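Local coordinates for cytomegalovirus protein US2 (Human herpesvirus 5, PDB 1IM3) that redirects newly made MHC class I heavy chains from the endoplasmic reticulum to the cytosol for proteasomal destruction, hiding infected cells from cytotoxic T lymphocytes, at residues 67-70 against 71-75. Residues are numbered along the deposited sequence; the frame is centred on the assembly and turned at random.
Sequences LDVM and PIFET
Met70 and Phe73 are the ends of a type I beta turn in the loop that crosses between the two sheets of this immunoglobulin-like lumenal domain, from strand 59-68 to strand 75-82. Phe73 N donates to Met70 O at 3.0 Å, with an N-H...O angle of 156°. A water also donates to Met70 O, its oxygen lying 2.8 Å from that atom, and weakly to Pro71 O, so the acceptor that closes the turn has a second partner. Pro71 suits the second position because its ring holds phi at -59°, close to what a type I turn needs, and that place requires no N-H.

Apolar contacts lie on two sides of the loop. Outward, the exposed Met70 and Ile72 approach loosely, with Met70 CE 4.3 Å from Ile72 CD1; their flexible aliphatic chains can lie against Tyr38, which both touch. Inward, the buried Val69 and Phe73 meet beside Ile12, a fitting place for a branched aliphatic and an aromatic. With CG anti to the backbone N (chi1 -166°), the Phe73 ring reaches back to Val69, whose CB and CG1 each lie 3.7 Å from Phe73 CD1, while Val69 CG2 rests 3.8 Å from Phe73 CB.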
ATOM      1  N   LEU D  67      23.729   6.520 -19.653  1.00 38.29           N
ATOM      2  CA  LEU D  67      23.061   6.519 -18.382  1.00 38.80           C
ATOM      3  C   LEU D  67      24.089   6.542 -17.260  1.00 38.53           C
ATOM      4  O   LEU D  67      24.878   5.610 -17.116  1.00 36.83           O
ATOM      5  CB  LEU D  67      22.164   5.283 -18.283  1.00 34.03           C
ATOM      6  CG  LEU D  67      21.368   5.259 -16.992  1.00 33.57           C
ATOM      7  CD1 LEU D  67      20.549   6.548 -16.860  1.00 36.99           C
ATOM      8  CD2 LEU D  67      20.482   4.054 -16.987  1.00 35.27           C
ATOM      9  N   ASP D  68      24.089   7.609 -16.477  1.00 40.79           N
ATOM     10  CA  ASP D  68      25.046   7.699 -15.383  1.00 45.64           C
ATOM     11  C   ASP D  68      24.788   6.599 -14.373  1.00 46.39           C
ATOM     12  O   ASP D  68      23.691   6.465 -13.857  1.00 47.76           O
ATOM     13  CB  ASP D  68      24.960   9.042 -14.642  1.00 47.17           C
ATOM     14  CG  ASP D  68      25.417  10.220 -15.480  1.00 51.72           C
ATOM     15  OD1 ASP D  68      26.222  10.037 -16.421  1.00 54.60           O
ATOM     16  OD2 ASP D  68      24.972  11.351 -15.177  1.00 55.26           O
ATOM     17  N   VAL D  69      25.784   5.774 -14.123  1.00 48.08           N
ATOM     18  CA  VAL D  69      25.616   4.769 -13.103  1.00 51.40           C
ATOM     19  C   VAL D  69      26.763   5.010 -12.185  1.00 54.73           C
ATOM     20  O   VAL D  69      27.847   5.421 -12.584  1.00 55.18           O
ATOM     21  CB  VAL D  69      25.725   3.326 -13.599  1.00 50.82           C
ATOM     22  CG1 VAL D  69      24.513   2.983 -14.460  1.00 50.23           C
ATOM     23  CG2 VAL D  69      27.051   3.131 -14.327  1.00 48.41           C
ATOM     24  N   MET D  70      26.514   4.775 -10.929  1.00 59.33           N
ATOM     25  CA  MET D  70      27.547   4.950  -9.950  1.00 64.46           C
ATOM     26  C   MET D  70      28.713   4.001 -10.206  1.00 66.33           C
ATOM     27  O   MET D  70      28.573   2.988 -10.898  1.00 66.88           O
ATOM     28  CB  MET D  70      26.971   4.700  -8.573  1.00 66.65           C
ATOM     29  CG  MET D  70      25.916   5.701  -8.183  1.00 70.71           C
ATOM     30  SD  MET D  70      25.344   5.307  -6.546  1.00 75.66           S
ATOM     31  CE  MET D  70      26.396   6.356  -5.582  1.00 75.36           C
ATOM     32  N   PRO D  71      29.892   4.328  -9.654  1.00 67.28           N
ATOM     33  CA  PRO D  71      31.106   3.516  -9.807  1.00 66.81           C
ATOM     34  C   PRO D  71      30.887   2.100  -9.283  1.00 66.20           C
ATOM     35  O   PRO D  71      31.436   1.127  -9.805  1.00 65.99           O
ATOM     36  CB  PRO D  71      32.130   4.276  -8.974  1.00 66.81           C
ATOM     37  CG  PRO D  71      31.671   5.700  -9.106  1.00 67.31           C
ATOM     38  CD  PRO D  71      30.183   5.576  -8.930  1.00 67.06           C
ATOM     39  N   ILE D  72      30.073   1.999  -8.243  1.00 65.13           N
ATOM     40  CA  ILE D  72      29.761   0.717  -7.626  1.00 63.90           C
ATOM     41  C   ILE D  72      29.005  -0.217  -8.568  1.00 63.08           C
ATOM     42  O   ILE D  72      28.759  -1.373  -8.238  1.00 61.82           O
ATOM     43  CB  ILE D  72      28.861   0.909  -6.410  1.00 65.50           C
ATOM     44  CG1 ILE D  72      29.233   2.196  -5.682  1.00 67.68           C
ATOM     45  CG2 ILE D  72      28.989  -0.277  -5.484  1.00 66.79           C
ATOM     46  CD1 ILE D  72      28.198   2.611  -4.654  1.00 69.90           C
ATOM     47  N   PHE D  73      28.619   0.276  -9.735  1.00 61.25           N
ATOM     48  CA  PHE D  73      27.865  -0.559 -10.650  1.00 60.04           C
ATOM     49  C   PHE D  73      28.537  -1.870 -10.974  1.00 59.48           C
ATOM     50  O   PHE D  73      29.708  -1.935 -11.334  1.00 60.26           O
ATOM     51  CB  PHE D  73      27.576   0.164 -11.965  1.00 60.06           C
ATOM     52  CG  PHE D  73      26.520  -0.512 -12.806  1.00 58.37           C
ATOM     53  CD1 PHE D  73      25.181  -0.170 -12.664  1.00 58.67           C
ATOM     54  CD2 PHE D  73      26.867  -1.470 -13.753  1.00 58.39           C
ATOM     55  CE1 PHE D  73      24.198  -0.765 -13.459  1.00 58.01           C
ATOM     56  CE2 PHE D  73      25.892  -2.073 -14.553  1.00 58.76           C
ATOM     57  CZ  PHE D  73      24.556  -1.717 -14.406  1.00 58.10           C
ATOM     58  N   GLU D  74      27.766  -2.927 -10.858  1.00 58.34           N
ATOM     59  CA  GLU D  74      28.270  -4.240 -11.183  1.00 57.93           C
ATOM     60  C   GLU D  74      27.584  -4.804 -12.418  1.00 56.34           C
ATOM     61  O   GLU D  74      28.194  -4.869 -13.486  1.00 56.49           O
ATOM     62  CB  GLU D  74      28.052  -5.188 -10.026  1.00 60.33           C
ATOM     63  CG  GLU D  74      29.234  -5.261  -9.089  1.00 65.20           C
ATOM     64  CD  GLU D  74      29.094  -6.384  -8.085  1.00 66.08           C
ATOM     65  OE1 GLU D  74      28.733  -7.511  -8.502  1.00 64.92           O
ATOM     66  OE2 GLU D  74      29.352  -6.140  -6.886  1.00 67.68           O
ATOM     67  N   THR D  75      26.333  -5.256 -12.247  1.00 51.70           N
ATOM     68  CA  THR D  75      25.535  -5.803 -13.348  1.00 49.46           C
ATOM     69  C   THR D  75      24.168  -5.099 -13.551  1.00 47.53           C
ATOM     70  O   THR D  75      23.637  -4.459 -12.627  1.00 44.05           O
ATOM     71  CB  THR D  75      25.268  -7.329 -13.174  1.00 49.49           C
ATOM     72  OG1 THR D  75      24.349  -7.554 -12.103  1.00 49.37           O
ATOM     73  CG2 THR D  75      26.551  -8.059 -12.864  1.00 51.09           C
TER
HETATM   74  O   HOH W   1      30.494   1.780 -12.601  1.00 58.25           O